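Local coordinates for protein molybdopterin synthase catalytic subunit (Helicobacter pylori, PDB 3RPF) that probably converts precursor Z into molybdopterin by building in two sulfur atoms, which the small partner subunit MoaD supplies, at residues Leu49-Tyr54 / Met78-Gly83; Leu72-Lys77 / Cys94-Lys99; Val35-Val40 / Gly88-Leu93. All blocks are in the same frame, centred on the assembly; numbering follows the deposited sequence.

Interaction 1: residues Leu49-Tyr54 / Met78-Gly83. With EDO (1,2-ethanediol), chain G.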
# COMPACT_ATOMS: atom_id res chain seq x y z
N LEU A 49 -3.02 -15.86 16.80
CA LEU A 49 -2.75 -14.77 17.71
C LEU A 49 -4.05 -14.35 18.38
O LEU A 49 -5.14 -14.72 17.93
CB LEU A 49 -2.16 -13.57 16.96
CG LEU A 49 -0.90 -13.74 16.11
CD1 LEU A 49 -0.66 -12.47 15.28
CD2 LEU A 49 0.33 -14.08 16.94
N SER A 50 -3.93 -13.57 19.44
CA SER A 50 -5.10 -13.02 20.12
C SER A 50 -4.82 -11.57 20.46
O SER A 50 -3.67 -11.19 20.73
CB SER A 50 -5.43 -13.82 21.37
OG SER A 50 -6.69 -13.42 21.88
N PHE A 51 -5.85 -10.73 20.41
CA PHE A 51 -5.65 -9.30 20.64
C PHE A 51 -6.55 -8.75 21.75
O PHE A 51 -7.73 -9.12 21.85
CB PHE A 51 -5.87 -8.52 19.35
CG PHE A 51 -4.94 -8.91 18.22
CD1 PHE A 51 -3.70 -8.29 18.07
CD2 PHE A 51 -5.31 -9.88 17.31
CE1 PHE A 51 -2.84 -8.64 17.02
CE2 PHE A 51 -4.44 -10.23 16.25
CZ PHE A 51 -3.22 -9.61 16.11
N ASP A 52 -5.99 -7.88 22.60
CA ASP A 52 -6.80 -6.99 23.45
C ASP A 52 -6.74 -5.57 22.88
O ASP A 52 -5.69 -5.14 22.38
CB ASP A 52 -6.29 -6.96 24.88
CG ASP A 52 -6.50 -8.28 25.62
OD1 ASP A 52 -7.39 -9.07 25.22
OD2 ASP A 52 -5.77 -8.50 26.60
N ILE A 53 -7.84 -4.83 22.98
CA ILE A 53 -7.90 -3.47 22.47
C ILE A 53 -8.44 -2.48 23.50
O ILE A 53 -9.48 -2.73 24.12
CB ILE A 53 -8.78 -3.38 21.21
CG1 ILE A 53 -8.20 -4.25 20.08
CG2 ILE A 53 -8.90 -1.93 20.73
CD1 ILE A 53 -8.98 -4.17 18.79
N TYR A 54 -7.74 -1.35 23.69
CA TYR A 54 -8.29 -0.25 24.51
C TYR A 54 -9.20 0.57 23.60
O TYR A 54 -8.74 1.46 22.89
CB TYR A 54 -7.15 0.62 25.05
CG TYR A 54 -7.52 1.72 26.05
CD1 TYR A 54 -6.53 2.39 26.76
CD2 TYR A 54 -8.84 2.10 26.28
CE1 TYR A 54 -6.83 3.39 27.66
CE2 TYR A 54 -9.15 3.11 27.18
CZ TYR A 54 -8.14 3.75 27.86
OH TYR A 54 -8.43 4.74 28.77
N MSE A 78 -9.95 1.80 8.78
CA MSE A 78 -9.30 0.58 9.22
C MSE A 78 -10.27 -0.35 9.94
O MSE A 78 -11.36 0.05 10.38
CB MSE A 78 -8.12 0.91 10.14
CG MSE A 78 -8.57 1.49 11.49
SE MSE A 78 -7.14 1.43 12.83
CE MSE A 78 -7.25 -0.47 13.24
N ALA A 79 -9.85 -1.61 10.05
CA ALA A 79 -10.57 -2.60 10.82
C ALA A 79 -9.53 -3.44 11.51
O ALA A 79 -8.44 -3.64 10.97
CB ALA A 79 -11.42 -3.48 9.92
N HIS A 80 -9.85 -3.96 12.69
CA HIS A 80 -8.90 -4.77 13.42
C HIS A 80 -9.66 -5.82 14.21
O HIS A 80 -10.77 -5.56 14.67
CB HIS A 80 -8.05 -3.91 14.37
CG HIS A 80 -6.77 -4.55 14.78
ND1 HIS A 80 -6.71 -5.66 15.59
CD2 HIS A 80 -5.47 -4.25 14.48
CE1 HIS A 80 -5.46 -6.02 15.78
NE2 HIS A 80 -4.69 -5.17 15.11
N SER A 81 -9.08 -7.01 14.33
CA SER A 81 -9.69 -8.09 15.10
C SER A 81 -9.54 -7.89 16.61
O SER A 81 -8.57 -7.31 17.08
CB SER A 81 -9.04 -9.42 14.73
OG SER A 81 -9.34 -9.79 13.40
N LEU A 82 -10.53 -8.39 17.36
CA LEU A 82 -10.44 -8.48 18.81
C LEU A 82 -10.54 -9.95 19.18
O LEU A 82 -11.37 -10.68 18.63
CB LEU A 82 -11.59 -7.70 19.47
CG LEU A 82 -11.65 -7.70 21.00
CD1 LEU A 82 -10.47 -6.92 21.58
CD2 LEU A 82 -12.97 -7.11 21.50
N GLY A 83 -9.69 -10.41 20.10
CA GLY A 83 -9.72 -11.81 20.48
C GLY A 83 -8.90 -12.68 19.53
O GLY A 83 -7.91 -12.21 18.97
C1 EDO G . -12.69 -1.03 25.89
O1 EDO G . -11.28 -1.22 26.09
C2 EDO G . -13.11 0.23 26.63
O2 EDO G . -12.30 1.33 26.19

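Interaction 2: residues Leu72-Lys77 / Cys94-Lys99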
# COMPACT_ATOMS: atom_id res chain seq x y z
N LEU A 72 -6.49 16.24 3.52
CA LEU A 72 -5.66 16.08 2.33
C LEU A 72 -6.42 15.42 1.19
O LEU A 72 -5.82 15.04 0.19
CB LEU A 72 -4.41 15.27 2.64
CG LEU A 72 -3.40 15.90 3.58
CD1 LEU A 72 -2.18 15.01 3.72
CD2 LEU A 72 -2.99 17.26 3.07
N GLY A 73 -7.73 15.26 1.34
CA GLY A 73 -8.54 14.68 0.28
C GLY A 73 -8.48 13.16 0.25
O GLY A 73 -8.87 12.54 -0.73
N VAL A 74 -8.01 12.56 1.34
CA VAL A 74 -7.86 11.11 1.42
C VAL A 74 -8.81 10.48 2.45
O VAL A 74 -8.89 10.96 3.58
CB VAL A 74 -6.42 10.75 1.79
CG1 VAL A 74 -6.26 9.26 2.08
CG2 VAL A 74 -5.47 11.19 0.67
N VAL A 75 -9.51 9.42 2.05
CA VAL A 75 -10.30 8.62 2.97
C VAL A 75 -9.45 7.52 3.58
O VAL A 75 -8.92 6.65 2.87
CB VAL A 75 -11.48 7.95 2.28
CG1 VAL A 75 -12.18 6.98 3.25
CG2 VAL A 75 -12.47 9.00 1.79
N LEU A 76 -9.32 7.55 4.90
CA LEU A 76 -8.52 6.56 5.59
C LEU A 76 -9.41 5.81 6.56
O LEU A 76 -10.03 6.42 7.44
CB LEU A 76 -7.38 7.25 6.34
CG LEU A 76 -6.44 6.36 7.15
CD1 LEU A 76 -5.65 5.40 6.25
CD2 LEU A 76 -5.48 7.23 7.97
N LYS A 77 -9.50 4.50 6.39
CA LYS A 77 -10.31 3.67 7.31
C LYS A 77 -9.56 2.42 7.67
O LYS A 77 -8.62 2.01 6.97
CB LYS A 77 -11.64 3.30 6.66
CG LYS A 77 -12.46 4.53 6.29
CD LYS A 77 -13.78 4.14 5.65
CE LYS A 77 -14.64 5.38 5.42
NZ LYS A 77 -15.99 5.02 4.90
N CYS A 94 -6.29 -1.93 6.44
CA CYS A 94 -6.56 -0.51 6.29
C CYS A 94 -6.51 -0.08 4.85
O CYS A 94 -5.89 -0.74 4.00
CB CYS A 94 -5.64 0.32 7.16
SG CYS A 94 -3.92 0.24 6.71
N VAL A 95 -7.20 1.02 4.58
CA VAL A 95 -7.27 1.55 3.22
C VAL A 95 -7.04 3.04 3.27
O VAL A 95 -7.50 3.72 4.19
CB VAL A 95 -8.65 1.27 2.60
CG1 VAL A 95 -9.75 1.89 3.47
CG2 VAL A 95 -8.72 1.79 1.18
N SER A 96 -6.30 3.53 2.28
CA SER A 96 -6.09 4.94 2.10
C SER A 96 -6.42 5.14 0.65
O SER A 96 -5.78 4.52 -0.22
CB SER A 96 -4.62 5.28 2.35
OG SER A 96 -4.34 6.63 2.01
N MSE A 97 -7.42 5.98 0.35
CA MSE A 97 -7.83 6.15 -1.05
C MSE A 97 -8.19 7.60 -1.32
O MSE A 97 -8.57 8.33 -0.41
CB MSE A 97 -9.02 5.25 -1.38
CG MSE A 97 -10.17 5.37 -0.35
SE MSE A 97 -11.67 4.15 -0.66
CE MSE A 97 -12.35 3.96 1.18
N GLY A 98 -8.04 8.02 -2.57
CA GLY A 98 -8.41 9.37 -2.89
C GLY A 98 -8.35 9.64 -4.37
O GLY A 98 -8.20 8.73 -5.21
N LYS A 99 -8.47 10.91 -4.70
CA LYS A 99 -8.41 11.32 -6.08
C LYS A 99 -7.05 11.01 -6.67
O LYS A 99 -6.97 10.39 -7.73
CB LYS A 99 -8.75 12.81 -6.18
CG LYS A 99 -8.55 13.42 -7.56
CD LYS A 99 -9.17 14.83 -7.60
CE LYS A 99 -8.50 15.70 -8.65
NZ LYS A 99 -9.47 16.60 -9.35

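Interaction 3: residues Val35-Val40 / Gly88-Leu93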
# COMPACT_ATOMS: atom_id res chain seq x y z
N VAL A 35 -4.25 -0.56 -0.06
CA VAL A 35 -4.73 -1.47 0.97
C VAL A 35 -3.54 -2.15 1.64
O VAL A 35 -2.54 -2.48 0.98
CB VAL A 35 -5.62 -2.57 0.38
CG1 VAL A 35 -5.88 -3.65 1.41
CG2 VAL A 35 -6.92 -1.98 -0.14
N PHE A 36 -3.65 -2.34 2.95
CA PHE A 36 -2.74 -3.20 3.67
C PHE A 36 -3.54 -4.24 4.44
O PHE A 36 -4.56 -3.91 5.06
CB PHE A 36 -1.88 -2.42 4.66
CG PHE A 36 -0.89 -3.29 5.39
CD1 PHE A 36 0.36 -3.56 4.84
CD2 PHE A 36 -1.21 -3.86 6.61
CE1 PHE A 36 1.26 -4.37 5.50
CE2 PHE A 36 -0.30 -4.68 7.28
CZ PHE A 36 0.93 -4.93 6.72
N VAL A 37 -3.09 -5.48 4.41
CA VAL A 37 -3.73 -6.54 5.16
C VAL A 37 -2.67 -7.26 5.98
O VAL A 37 -1.68 -7.74 5.43
CB VAL A 37 -4.45 -7.54 4.25
CG1 VAL A 37 -5.07 -8.67 5.10
CG2 VAL A 37 -5.50 -6.82 3.41
N GLY A 38 -2.86 -7.30 7.30
CA GLY A 38 -1.99 -8.06 8.18
C GLY A 38 -2.59 -9.44 8.41
O GLY A 38 -3.72 -9.56 8.89
N ILE A 39 -1.84 -10.47 8.04
CA ILE A 39 -2.32 -11.84 8.04
C ILE A 39 -1.54 -12.63 9.07
O ILE A 39 -0.32 -12.54 9.12
CB ILE A 39 -2.08 -12.51 6.69
CG1 ILE A 39 -2.85 -11.77 5.59
CG2 ILE A 39 -2.44 -13.99 6.75
CD1 ILE A 39 -2.34 -12.09 4.19
N VAL A 40 -2.24 -13.40 9.91
CA VAL A 40 -1.55 -14.18 10.91
C VAL A 40 -0.82 -15.33 10.23
O VAL A 40 -1.41 -16.14 9.52
CB VAL A 40 -2.53 -14.71 11.98
CG1 VAL A 40 -1.83 -15.68 12.91
CG2 VAL A 40 -3.15 -13.55 12.76
N GLY A 88 -3.43 -18.02 9.02
CA GLY A 88 -4.03 -17.86 7.71
C GLY A 88 -5.12 -16.80 7.67
O GLY A 88 -5.54 -16.38 6.58
N GLN A 89 -5.59 -16.36 8.83
CA GLN A 89 -6.67 -15.37 8.90
C GLN A 89 -6.13 -13.96 9.09
O GLN A 89 -5.01 -13.77 9.59
CB GLN A 89 -7.66 -15.72 10.02
CG GLN A 89 -8.29 -17.10 9.88
CD GLN A 89 -9.45 -17.32 10.84
OE1 GLN A 89 -9.41 -16.92 12.00
NE2 GLN A 89 -10.49 -17.98 10.35
N SER A 90 -6.92 -12.96 8.70
CA SER A 90 -6.49 -11.57 8.75
C SER A 90 -6.90 -10.88 10.04
O SER A 90 -8.01 -11.07 10.54
CB SER A 90 -7.05 -10.79 7.55
OG SER A 90 -6.72 -11.45 6.33
N SER A 91 -6.01 -10.05 10.58
CA SER A 91 -6.27 -9.45 11.88
C SER A 91 -6.33 -7.93 11.79
O SER A 91 -6.76 -7.26 12.74
CB SER A 91 -5.16 -9.84 12.86
OG SER A 91 -3.91 -9.37 12.40
N PHE A 92 -5.92 -7.38 10.65
CA PHE A 92 -5.84 -5.94 10.52
C PHE A 92 -5.94 -5.61 9.04
O PHE A 92 -5.41 -6.34 8.21
CB PHE A 92 -4.51 -5.45 11.11
CG PHE A 92 -4.14 -4.03 10.74
CD1 PHE A 92 -4.98 -2.96 11.04
CD2 PHE A 92 -2.92 -3.75 10.12
CE1 PHE A 92 -4.64 -1.66 10.72
CE2 PHE A 92 -2.55 -2.44 9.80
CZ PHE A 92 -3.42 -1.39 10.10
N LEU A 93 -6.64 -4.53 8.73
CA LEU A 93 -6.80 -4.10 7.35
C LEU A 93 -6.96 -2.61 7.36
O LEU A 93 -7.67 -2.06 8.22
CB LEU A 93 -8.03 -4.76 6.71
CG LEU A 93 -8.29 -4.42 5.24
CD1 LEU A 93 -8.82 -5.63 4.48
CD2 LEU A 93 -9.26 -3.27 5.15

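Interaction 1: residues Leu49-Tyr54 / Met78-Gly83
The ring of Phe51 lies with one face over the edge of the His80 imidazole. This is a T-shaped (edge-to-face) pair with ring planes nearly perpendicular and centroids 4.9 Å apart. His80 CE1 makes the approach, 3.7 Å from Phe51 CD1 and offset toward the rim of the phenyl ring. The imidazole is fixed in rotation by its own strand: His80 ND1 donates to Ser81 O at 2.9 Å, almost in the ring plane. Its NE2 accepts from Gly74 N of the Molybdopterin converting factor chain, whose Gly73 also packs on His80. This probably helps to place the Gly-Gly tail that carries the sulfur. The axes of strands 49-53 and 78-82 run at 106° to each other, and the strands belong to different sheets. The chain turns a corner at Gly83, whose backbone joins the edge of strand 49-53 as an antiparallel hydrogen-bonded pair with Phe51. Phe51 N donates to Gly83 O at 2.9 Å, and Gly83 N returns a bond to Phe51 O. In Leu82, with chi1 at 180° and chi2 at 68°, CD1 turns back to strand 49-53, 3.8 Å from Ile53 CG1. A bound 1,2-ethanediol, probably from the crystallisation liquor, donates through O1 to Ile53 O.

Interaction 2: residues Leu72-Lys77 / Cys94-Lys99
Val75 N donates to Met97 O at 2.9 Å, and the same oxygen receives a CA-H...O contact from Val74 CA. The return bond runs from Met97 N to Val75 O. Two residues on, Lys77 and Val95 form the next hydrogen-bonded pair, with Val95 N held 3.0 Å from Lys77 O. Leu76 and Ser96 make the non-hydrogen-bonded pair between them. This is an antiparallel pairing of strands 74-77 and 94-98, whose axes run at 167°. On the face of Val75 and Met97 the two side chains run alongside each other in the same direction. In Met97, a selenomethionine, chi1 of 50° sets CG against Val75, and CE ends 3.7 Å from Val75 CG1. Lys77 CB meets Val95 CG1 at 4.0 Å on that face, and the lysine end leads off to a salt bridge with Glu24. On the other face Leu76 CD1 comes 4.0 Å from Ser96 CB. Ser96 OG lies beside Val74 CG1 and is hydrogen-bonded to Ala104 O. The pair thus forms the middle of the mixed sheet, between strands 5-9 and 32-39. Helix 14-27 packs on the Val75, Val95 and Met97 face, and helix 101-118 on the face of Val74 and Leu76.

Interaction 3: residues Val35-Val40 / Gly88-Leu93
Gly38 is hydrogen-bonded to the opposite strand through both its N and its O, which pair with Phe92 and Ser91. Its N donates to Phe92 O at 2.9 Å, and its O accepts from Ser91 N at 2.9 Å in a nearly straight bond (170° at the hydrogen). Ser91 and Phe92 thus both face one residue, which is a classic beta bulge in the antiparallel pairing of strands 35-39 and 90-93. The register shifts by one at this point, and the last bridge pairs Ile39 with Ser90. Past the strand ends backbone hydrogen bonding continues at Val40. Val40 N donates to Gln89 O at 2.8 Å, and Val40 O accepts from Gly88 N. The backbone of Val40 is therefore held at both its N and its O. By similarity Ile39 and Val40 belong to the substrate-binding site, so these bonds probably help to fix the chain there. Ser91 OG is hydrogen-bonded to Gly74 O of the chain of Molybdopterin converting factor, and Gln89 OE1 is satisfied by Leu86 N. On one face Val37 sits between two partners: CG2 meets Leu93 CD1 at 3.7 Å, and CG1 meets Ser90 OG at 3.5 Å. Strand 32-39 is outermost in this chain, but Val35, Phe36 and Val37 pair with a strand of the second MoaE subunit, which carries the sheet into that subunit. On the other face the rings of Phe36 and Phe92 touch at their rims, without a face-on stack, their planes at 48°. A chi1 of -178° brings the Phe36 ring up to Phe92, with Phe36 CD2 3.7 Å from Phe92 CE2.

Interactions 2 and 3 lie within the mixed sheet; interaction 1 joins its strand 74-82 to the second, antiparallel sheet. Interactions 1 and 2 use two ends of strand 74-82, with centres about 22 Å apart, while interactions 2 and 3 share strand 90-98. Backbone bonds join them: Ser81 N lies 2.8 Å from Ser91 O and Ala79 N 2.9 Å from Leu93 O, probable hydrogen bonds between interactions 1 and 3. Cys94 O lies 2.9 Å from Phe36 N, linking interactions 2 and 3 in the same way. Interactions 1 and 3, with centres about 11 Å apart, both hold Gly74 of the Molybdopterin converting factor chain. Interaction 3 holds Ile39 and Val40 of the probable substrate site; Leu49 of interaction 1 lies about 4 Å from Val40, side chain to side chain.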